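PDB 4W5K: aspartate aminotransferase, mitochondrial from Trypanosoma brucei brucei, which probably transfers the amino group of L-aspartate to 2-oxoglutarate with the help of the cofactor pyridoxal 5'-phosphate, working as a homodimer. Local coordinates for residues A[140-145]-A[172-177]; A[205-210]-A[236-241]; A[329-334]-A[387-392]. The protein carries 1 engineered substitution. All blocks are in the same frame, centred on the assembly; numbering follows the deposited sequence. Where two conformers were deposited one is given.

Contact 1 (A[140-145]-A[172-177])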
loop_
_atom_site.group_PDB
_atom_site.type_symbol
_atom_site.label_atom_id
_atom_site.label_comp_id
_atom_site.label_asym_id
_atom_site.label_seq_id
_atom_site.Cartn_x
_atom_site.Cartn_y
_atom_site.Cartn_z
ATOM N N MET A 140 1.815 18.076 9.970
ATOM C CA MET A 140 2.647 19.245 9.644
ATOM C C MET A 140 2.063 20.112 8.559
ATOM O O MET A 140 1.600 19.621 7.523
ATOM C CB MET A 140 4.054 18.798 9.236
ATOM C CG MET A 140 4.819 18.072 10.360
ATOM S SD MET A 140 6.125 17.072 9.617
ATOM C CE MET A 140 7.338 18.331 9.285
ATOM N N GLU A 141 2.155 21.424 8.783
ATOM C CA GLU A 141 1.787 22.419 7.793
ATOM C C GLU A 141 2.904 22.691 6.785
ATOM O O GLU A 141 3.999 23.103 7.151
ATOM C CB GLU A 141 1.408 23.724 8.502
ATOM C CG GLU A 141 0.888 24.775 7.561
ATOM C CD GLU A 141 0.695 26.108 8.243
ATOM O OE1 GLU A 141 0.959 26.193 9.459
ATOM O OE2 GLU A 141 0.289 27.067 7.557
ATOM N N LEU A 142 2.632 22.430 5.512
ATOM C CA LEU A 142 3.576 22.772 4.449
ATOM C C LEU A 142 3.568 24.268 4.197
ATOM O O LEU A 142 2.518 24.868 3.980
ATOM C CB LEU A 142 3.222 22.005 3.178
ATOM C CG LEU A 142 4.130 22.193 1.955
ATOM C CD1 LEU A 142 5.497 21.582 2.183
ATOM C CD2 LEU A 142 3.457 21.504 0.751
ATOM N N THR A 143 4.746 24.871 4.255
ATOM C CA THR A 143 4.860 26.316 4.096
ATOM C C THR A 143 5.933 26.629 3.046
ATOM O O THR A 143 6.934 25.933 2.946
ATOM C CB THR A 143 5.171 26.988 5.439
ATOM O OG1 THR A 143 4.970 28.399 5.338
ATOM C CG2 THR A 143 6.586 26.697 5.878
ATOM N N PRO A 144 5.709 27.673 2.239
ATOM C CA PRO A 144 6.621 27.822 1.091
ATOM C C PRO A 144 7.977 28.482 1.346
ATOM O O PRO A 144 8.124 29.302 2.271
ATOM C CB PRO A 144 5.802 28.693 0.132
ATOM C CG PRO A 144 4.978 29.539 1.050
ATOM C CD PRO A 144 4.549 28.574 2.141
ATOM N N TYR A 145 8.955 28.131 0.503
ATOM C CA TYR A 145 10.158 28.950 0.292
ATOM C C TYR A 145 10.230 29.364 -1.172
ATOM O O TYR A 145 9.762 28.642 -2.055
ATOM C CB TYR A 145 11.453 28.223 0.702
ATOM C CG TYR A 145 11.739 26.863 0.069
ATOM C CD1 TYR A 145 12.204 26.752 -1.239
ATOM C CD2 TYR A 145 11.605 25.691 0.809
ATOM C CE1 TYR A 145 12.496 25.504 -1.807
ATOM C CE2 TYR A 145 11.893 24.439 0.250
ATOM C CZ TYR A 145 12.333 24.350 -1.049
ATOM O OH TYR A 145 12.618 23.123 -1.598
ATOM N N VAL A 172 12.283 21.479 9.090
ATOM C CA VAL A 172 12.326 20.409 8.098
ATOM C C VAL A 172 12.190 21.043 6.693
ATOM O O VAL A 172 11.274 21.844 6.455
ATOM C CB VAL A 172 11.229 19.364 8.353
ATOM C CG1 VAL A 172 11.266 18.268 7.288
ATOM C CG2 VAL A 172 11.401 18.782 9.765
ATOM N N ILE A 173 13.097 20.705 5.780
ATOM C CA ILE A 173 13.130 21.356 4.469
ATOM C C ILE A 173 12.971 20.309 3.385
ATOM O O ILE A 173 13.852 19.471 3.207
ATOM C CB ILE A 173 14.456 22.101 4.225
ATOM C CG1 ILE A 173 14.789 23.060 5.387
ATOM C CG2 ILE A 173 14.441 22.854 2.865
ATOM C CD1 ILE A 173 13.848 24.264 5.526
ATOM N N LEU A 174 11.833 20.356 2.701
ATOM C CA LEU A 174 11.517 19.448 1.592
ATOM C C LEU A 174 12.162 19.935 0.293
ATOM O O LEU A 174 11.922 21.073 -0.098
ATOM C CB LEU A 174 10.005 19.371 1.413
ATOM C CG LEU A 174 9.437 18.422 0.356
ATOM C CD1 LEU A 174 9.790 16.989 0.739
ATOM C CD2 LEU A 174 7.923 18.607 0.325
ATOM N N VAL A 175 12.953 19.083 -0.358
ATOM C CA VAL A 175 13.582 19.460 -1.638
ATOM C C VAL A 175 13.394 18.332 -2.649
ATOM O O VAL A 175 13.418 17.159 -2.273
ATOM C CB VAL A 175 15.097 19.774 -1.491
ATOM C CG1 VAL A 175 15.335 20.995 -0.572
ATOM C CG2 VAL A 175 15.895 18.541 -1.016
ATOM N N HIS A 176 13.219 18.689 -3.921
ATOM C CA HIS A 176 13.136 17.668 -4.985
ATOM C C HIS A 176 14.573 17.381 -5.463
ATOM O O HIS A 176 15.305 18.317 -5.763
ATOM C CB HIS A 176 12.297 18.152 -6.175
ATOM C CG HIS A 176 10.870 18.490 -5.848
ATOM N ND1 HIS A 176 9.830 18.179 -6.706
ATOM C CD2 HIS A 176 10.313 19.128 -4.789
ATOM C CE1 HIS A 176 8.693 18.611 -6.184
ATOM N NE2 HIS A 176 8.957 19.190 -5.021
ATOM N N ALA A 177 14.982 16.117 -5.549
ATOM C CA ALA A 177 16.373 15.791 -5.897
ATOM C C ALA A 177 16.747 16.238 -7.313
ATOM O O ALA A 177 17.875 16.663 -7.557
ATOM C CB ALA A 177 16.623 14.300 -5.751
HETATM O O HOH W 1 12.557 21.640 -4.118
#
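The strands that carry Y145 and L174, 141-145 and 172-176, come within 9.1 Å between axes, their directions 66° apart; strand 120-124 lies between them in the central sheet. The span is bridged mainly by Y145. Its CG sits in the crowded position between backbone N and carbonyl carbon (chi1 55°), which sends the ring across toward the other strand. There the hydroxyl donates a short hydrogen bond, 2.6 Å from Y145 OH to L174 O, and meets the oxygen in the carbonyl plane at a C=O...O angle of 148°. Beside this bond, Y145 CE2 rests 4.0 Å from I173 CG2, and V175 CG1 lies close to the phenol oxygen. M140 closes the other end: its chain bends near the sulfur and brings M140 CE to V172 CG2, 4.1 Å away. L142 and L174 meet only through their tips, while H131 of helix 129-137 touches both. The buried hydroxyl has two partners here: L174 O, to which it donates, and water 1, which donates to Y145 OH at 2.9 Å and accepts from the backbone N of H176, a cofactor-pocket residue. The phenol thus works as donor and acceptor at once, which should fix the direction of its O-H.

Contact 2 (A[205-210]-A[236-241]). With PLP (pyridoxal-5'-phosphate), chain C.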
loop_
_atom_site.group_PDB
_atom_site.type_symbol
_atom_site.label_atom_id
_atom_site.label_comp_id
_atom_site.label_asym_id
_atom_site.label_seq_id
_atom_site.Cartn_x
_atom_site.Cartn_y
_atom_site.Cartn_z
ATOM N N ILE A 205 16.670 20.047 8.851
ATOM C CA ILE A 205 16.549 18.619 8.570
ATOM C C ILE A 205 16.055 18.451 7.139
ATOM O O ILE A 205 14.899 18.751 6.847
ATOM C CB ILE A 205 15.569 17.921 9.559
ATOM C CG1 ILE A 205 16.033 18.096 11.016
ATOM C CG2 ILE A 205 15.442 16.442 9.231
ATOM C CD1 ILE A 205 15.545 19.378 11.686
ATOM N N PRO A 206 16.938 18.011 6.222
ATOM C CA PRO A 206 16.545 17.868 4.815
ATOM C C PRO A 206 15.698 16.630 4.574
ATOM O O PRO A 206 16.070 15.557 5.051
ATOM C CB PRO A 206 17.877 17.735 4.086
ATOM C CG PRO A 206 18.805 17.176 5.124
ATOM C CD PRO A 206 18.381 17.768 6.424
ATOM N N PHE A 207 14.587 16.810 3.859
ATOM C CA PHE A 207 13.691 15.705 3.444
ATOM C C PHE A 207 13.725 15.715 1.918
ATOM O O PHE A 207 13.114 16.569 1.279
ATOM C CB PHE A 207 12.278 15.944 3.991
ATOM C CG PHE A 207 11.398 14.712 4.071
ATOM C CD1 PHE A 207 11.392 13.751 3.076
ATOM C CD2 PHE A 207 10.576 14.539 5.193
ATOM C CE1 PHE A 207 10.555 12.616 3.168
ATOM C CE2 PHE A 207 9.720 13.406 5.313
ATOM C CZ PHE A 207 9.717 12.438 4.295
ATOM N N VAL A 208 14.473 14.784 1.352
ATOM C CA VAL A 208 14.678 14.710 -0.111
ATOM C C VAL A 208 13.611 13.844 -0.756
ATOM O O VAL A 208 13.465 12.670 -0.415
ATOM C CB VAL A 208 16.041 14.144 -0.433
ATOM C CG1 VAL A 208 16.214 13.979 -1.991
ATOM C CG2 VAL A 208 17.109 15.050 0.104
ATOM N N ASP A 209 12.833 14.430 -1.656
ATOM C CA ASP A 209 11.922 13.660 -2.502
ATOM C C ASP A 209 12.685 13.349 -3.790
ATOM O O ASP A 209 12.946 14.241 -4.605
ATOM C CB ASP A 209 10.624 14.449 -2.770
ATOM C CG ASP A 209 9.610 13.661 -3.611
ATOM O OD1 ASP A 209 9.988 12.633 -4.205
ATOM O OD2 ASP A 209 8.430 14.074 -3.683
ATOM N N MET A 210 13.107 12.094 -3.932
ATOM C CA MET A 210 13.868 11.659 -5.111
ATOM C C MET A 210 13.017 10.701 -5.932
ATOM O O MET A 210 13.110 9.471 -5.777
ATOM C CB MET A 210 15.184 10.972 -4.714
ATOM C CG MET A 210 16.061 10.658 -5.956
ATOM S SD MET A 210 17.744 10.164 -5.565
ATOM C CE MET A 210 17.446 8.591 -4.775
ATOM N N ASN A 236 20.692 14.095 10.604
ATOM C CA ASN A 236 19.609 13.298 10.031
ATOM C C ASN A 236 19.188 13.821 8.672
ATOM O O ASN A 236 18.841 15.002 8.544
ATOM C CB ASN A 236 18.376 13.289 10.949
ATOM C CG ASN A 236 18.684 12.805 12.348
ATOM O OD1 ASN A 236 18.825 13.601 13.279
ATOM N ND2 ASN A 236 18.791 11.498 12.507
ATOM N N LEU A 237 19.210 12.929 7.676
ATOM C CA LEU A 237 18.662 13.153 6.344
ATOM C C LEU A 237 17.555 12.129 6.045
ATOM O O LEU A 237 17.712 10.956 6.364
ATOM C CB LEU A 237 19.771 13.040 5.291
ATOM C CG LEU A 237 19.351 12.719 3.848
ATOM C CD1 LEU A 237 18.755 13.971 3.180
ATOM C CD2 LEU A 237 20.554 12.209 3.032
ATOM N N ILE A 238 16.448 12.572 5.446
ATOM C CA ILE A 238 15.376 11.663 5.035
ATOM C C ILE A 238 15.338 11.633 3.513
ATOM O O ILE A 238 15.460 12.682 2.884
ATOM C CB ILE A 238 13.994 12.105 5.557
ATOM C CG1 ILE A 238 14.046 12.351 7.064
ATOM C CG2 ILE A 238 12.904 11.044 5.233
ATOM C CD1 ILE A 238 13.921 13.790 7.422
ATOM N N VAL A 239 15.169 10.445 2.930
ATOM C CA VAL A 239 15.042 10.335 1.479
ATOM C C VAL A 239 13.836 9.462 1.130
ATOM O O VAL A 239 13.753 8.329 1.609
ATOM C CB VAL A 239 16.290 9.713 0.820
ATOM C CG1 VAL A 239 16.122 9.702 -0.712
ATOM C CG2 VAL A 239 17.560 10.500 1.190
ATOM N N ALA A 240 12.908 10.001 0.326
ATOM C CA ALA A 240 11.782 9.232 -0.207
ATOM C C ALA A 240 12.137 8.883 -1.638
ATOM O O ALA A 240 12.319 9.777 -2.472
ATOM C CB ALA A 240 10.481 10.038 -0.159
ATOM N N GLN A 241 12.271 7.587 -1.907
ATOM C CA GLN A 241 12.800 7.119 -3.180
ATOM C C GLN A 241 11.723 6.350 -3.963
ATOM O O GLN A 241 11.214 5.332 -3.496
ATOM C CB GLN A 241 14.044 6.238 -2.913
ATOM C CG GLN A 241 14.638 5.539 -4.109
ATOM C CD GLN A 241 15.830 4.683 -3.721
ATOM O OE1 GLN A 241 15.857 4.110 -2.627
ATOM N NE2 GLN A 241 16.798 4.545 -4.631
HETATM N N1 PLP C . 7.020 12.947 -5.557
HETATM C C2 PLP C . 7.104 13.517 -6.805
HETATM C C2A PLP C . 7.895 14.777 -6.954
HETATM C C3 PLP C . 6.467 12.932 -7.899
HETATM O O3 PLP C . 6.522 13.493 -9.146
HETATM C C4 PLP C . 5.746 11.758 -7.728
HETATM C C4A PLP C . 5.270 11.033 -8.955
HETATM O O4A PLP C . 4.276 11.461 -9.549
HETATM C C5 PLP C . 5.661 11.176 -6.464
HETATM C C6 PLP C . 6.316 11.769 -5.383
HETATM C C5A PLP C . 4.853 9.906 -6.243
HETATM O O4P PLP C . 5.544 8.786 -6.723
HETATM P P PLP C . 5.015 7.338 -6.508
HETATM O O1P PLP C . 4.147 6.918 -7.656
HETATM O O2P PLP C . 4.249 7.260 -5.210
HETATM O O3P PLP C . 6.262 6.486 -6.445
HETATM O O HOH W 2 9.939 9.835 -4.390
#
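I205-M210 and N236-Q241 run side by side as parallel neighbours in the mixed central sheet of the large, cofactor-binding domain, the core of a fold type I pyridoxal-phosphate enzyme. The chain between them includes helix 225-230, making a beta-alpha-beta crossover; P206, V208 and M210 pack against that helix. Four backbone hydrogen bonds set the register, from I238 N to P206 O through to M210 N to A240 O. P206, which has no N-H, takes part through its carbonyl, and its CD packs against N236 O. On the face carrying F207, D209, I238 and A240, F207 and I238 make the main apolar contact. I238 CG2, opposite the backbone N (CG1 has chi1 -52°), presses on one face of the ring, 3.6 Å from its centroid and 16° off the normal, a CH-pi contact. I238 CD1 meets I205 CG2 at 3.6 Å. A240 CB is at the ring edge instead, 4.2 Å from F207 CE1; so small a side chain fits against A103 and L104 of helix 99-110. On the face of V208 and V239 the contacts are largely apolar; toward its N-terminal end L237 CD1 fits between P206 CG and V208 CG2, 3.7 Å from each. D209, at the C-terminal end of its strand, points its carboxylate at the cofactor; as in this family, an acid here probably helps keep the pyridine nitrogen protonated. Water 2 donates to both D209 OD1 and A240 O, H131 NE2 is hydrogen-bonded to D209 OD2, and D209 OD2 approaches N1 of pyridoxal phosphate to 2.6 Å.

Contact 3 (A[329-334]-A[387-392])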
loop_
_atom_site.group_PDB
_atom_site.type_symbol
_atom_site.label_atom_id
_atom_site.label_comp_id
_atom_site.label_asym_id
_atom_site.label_seq_id
_atom_site.Cartn_x
_atom_site.Cartn_y
_atom_site.Cartn_z
ATOM N N LYS A 329 10.685 28.248 -33.082
ATOM C CA LYS A 329 11.459 29.236 -33.836
ATOM C C LYS A 329 11.164 29.140 -35.341
ATOM O O LYS A 329 10.995 30.161 -36.025
ATOM C CB LYS A 329 12.951 29.058 -33.569
ATOM C CG LYS A 329 13.810 30.105 -34.238
ATOM C CD LYS A 329 15.290 29.822 -34.076
ATOM C CE LYS A 329 16.115 30.956 -34.677
ATOM N NZ LYS A 329 17.578 30.664 -34.712
ATOM N N ALA A 330 11.068 27.910 -35.850
ATOM C CA ALA A 330 10.752 27.692 -37.262
ATOM C C ALA A 330 9.366 28.224 -37.644
ATOM O O ALA A 330 9.162 28.686 -38.771
ATOM C CB ALA A 330 10.857 26.220 -37.596
ATOM N N CYS A 331 8.423 28.150 -36.713
ATOM C CA CYS A 331 7.074 28.685 -36.891
ATOM C C CYS A 331 7.039 30.212 -36.949
ATOM O O CYS A 331 6.049 30.795 -37.384
ATOM C CB CYS A 331 6.164 28.222 -35.749
ATOM S SG CYS A 331 5.654 26.509 -35.841
ATOM N N GLY A 332 8.098 30.852 -36.463
ATOM C CA GLY A 332 8.174 32.301 -36.448
ATOM C C GLY A 332 7.934 32.931 -35.082
ATOM O O GLY A 332 7.760 34.146 -34.984
ATOM N N SER A 333 7.917 32.131 -34.020
ATOM C CA SER A 333 7.725 32.709 -32.693
ATOM C C SER A 333 8.901 33.584 -32.323
ATOM O O SER A 333 10.056 33.166 -32.418
ATOM C CB SER A 333 7.536 31.627 -31.621
ATOM O OG SER A 333 7.402 32.220 -30.338
ATOM N N VAL A 334 8.612 34.802 -31.887
ATOM C CA VAL A 334 9.671 35.706 -31.490
ATOM C C VAL A 334 9.906 35.689 -29.980
ATOM O O VAL A 334 10.796 36.394 -29.489
ATOM C CB VAL A 334 9.371 37.150 -31.963
ATOM C CG1 VAL A 334 9.104 37.157 -33.449
ATOM C CG2 VAL A 334 8.179 37.730 -31.235
ATOM N N VAL A 387 1.679 20.832 -32.173
ATOM C CA VAL A 387 1.634 21.505 -30.888
ATOM C C VAL A 387 2.431 22.803 -30.933
ATOM O O VAL A 387 1.990 23.813 -30.392
ATOM C CB VAL A 387 2.160 20.608 -29.771
ATOM C CG1 VAL A 387 2.362 21.411 -28.495
ATOM C CG2 VAL A 387 1.181 19.457 -29.532
ATOM N N SER A 388 3.593 22.773 -31.578
ATOM C CA SER A 388 4.397 23.993 -31.735
ATOM C C SER A 388 3.623 25.076 -32.478
ATOM O O SER A 388 3.649 26.242 -32.078
ATOM C CB SER A 388 5.706 23.704 -32.472
ATOM O OG SER A 388 6.462 22.720 -31.787
ATOM N N GLN A 389 2.934 24.697 -33.555
ATOM C CA GLN A 389 2.198 25.685 -34.348
ATOM C C GLN A 389 1.093 26.276 -33.494
ATOM O O GLN A 389 0.874 27.486 -33.498
ATOM C CB GLN A 389 1.602 25.071 -35.623
ATOM C CG GLN A 389 0.879 26.089 -36.515
ATOM C CD GLN A 389 1.819 27.115 -37.139
ATOM O OE1 GLN A 389 2.735 26.761 -37.884
ATOM N NE2 GLN A 389 1.600 28.394 -36.829
ATOM N N ALA A 390 0.416 25.410 -32.742
ATOM C CA ALA A 390 -0.659 25.846 -31.857
ATOM C C ALA A 390 -0.144 26.810 -30.776
ATOM O O ALA A 390 -0.747 27.848 -30.529
ATOM C CB ALA A 390 -1.341 24.641 -31.220
ATOM N N ILE A 391 0.967 26.467 -30.130
ATOM C CA ILE A 391 1.526 27.330 -29.092
ATOM C C ILE A 391 1.986 28.673 -29.683
ATOM O O ILE A 391 1.762 29.736 -29.095
ATOM C CB ILE A 391 2.689 26.636 -28.359
ATOM C CG1 ILE A 391 2.121 25.482 -27.509
ATOM C CG2 ILE A 391 3.474 27.636 -27.517
ATOM C CD1 ILE A 391 3.174 24.600 -26.819
ATOM N N HIS A 392 2.589 28.633 -30.862
ATOM C CA HIS A 392 2.926 29.890 -31.547
ATOM C C HIS A 392 1.669 30.716 -31.839
ATOM O O HIS A 392 1.634 31.915 -31.571
ATOM C CB HIS A 392 3.688 29.628 -32.838
ATOM C CG HIS A 392 3.869 30.857 -33.683
ATOM N ND1 HIS A 392 4.523 31.983 -33.227
ATOM C CD2 HIS A 392 3.468 31.143 -34.945
ATOM C CE1 HIS A 392 4.535 32.902 -34.179
ATOM N NE2 HIS A 392 3.896 32.421 -35.231
HETATM O O HOH W 3 3.678 30.020 -38.533
HETATM O O HOH W 4 4.777 33.010 -30.657
#
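The imidazole of H392 lies against the turn that ends the opposing helix, with C331 C over one ring face, offset toward the rim. An extended first torsion (chi1 171°, CG opposite the backbone N) carries the H392 ring out from helix 384-395, and H392 ND1 comes 3.3 Å from S333 CA while H392 CE1 comes 3.5 Å from G332 C. A flat ring suits this place: it can lie against the peptide groups of the turn and still present ND1 to a water. Water 4 connects the two side chains, 2.8 Å from both S333 OG and H392 ND1, while S333 OG is also hydrogen-bonded to W337 NE1. The turn is a Schellman motif closing helix 300-331, and through it the long helix packs against the C-terminal helix 384-395 in the small domain of the aminotransferase fold. G332 takes the positive phi of 104° that a side chain would resist, and G332 N bonds back to K329 O. On the other flank C331 points its slim thiol into the neighbouring helix, near S388. Q389 bends at chi2 (67°), bringing OE1 to 3.6 Å from C331 SG; its amide nitrogen is hydrogen-bonded to N393. Water 3 donates to C331 O at 2.7 Å and accepts from Q389 NE2.

Overall arrangement
Contacts 1 and 2 share one sheet, their centres about 11 Å apart. Strands 172-176 and 205-210 are neighbours in it, probably hydrogen-bonded from F207 N to I173 O at 2.8 Å and from D209 N to V175 O at 2.9 Å. Their C-terminal ends come out at the same cofactor: H176 of contact 1 touches the pyridoxal phosphate whose ring nitrogen faces D209 of contact 2, and Y62 of the second subunit bonds to that cofactor too. The D-malate is farther off, about 13 Å from the M210 side chain. Contact 3 is remote, its centre about 36 Å from that of contact 1 and about 40 Å from that of contact 2, across the chain's centre from contact 2.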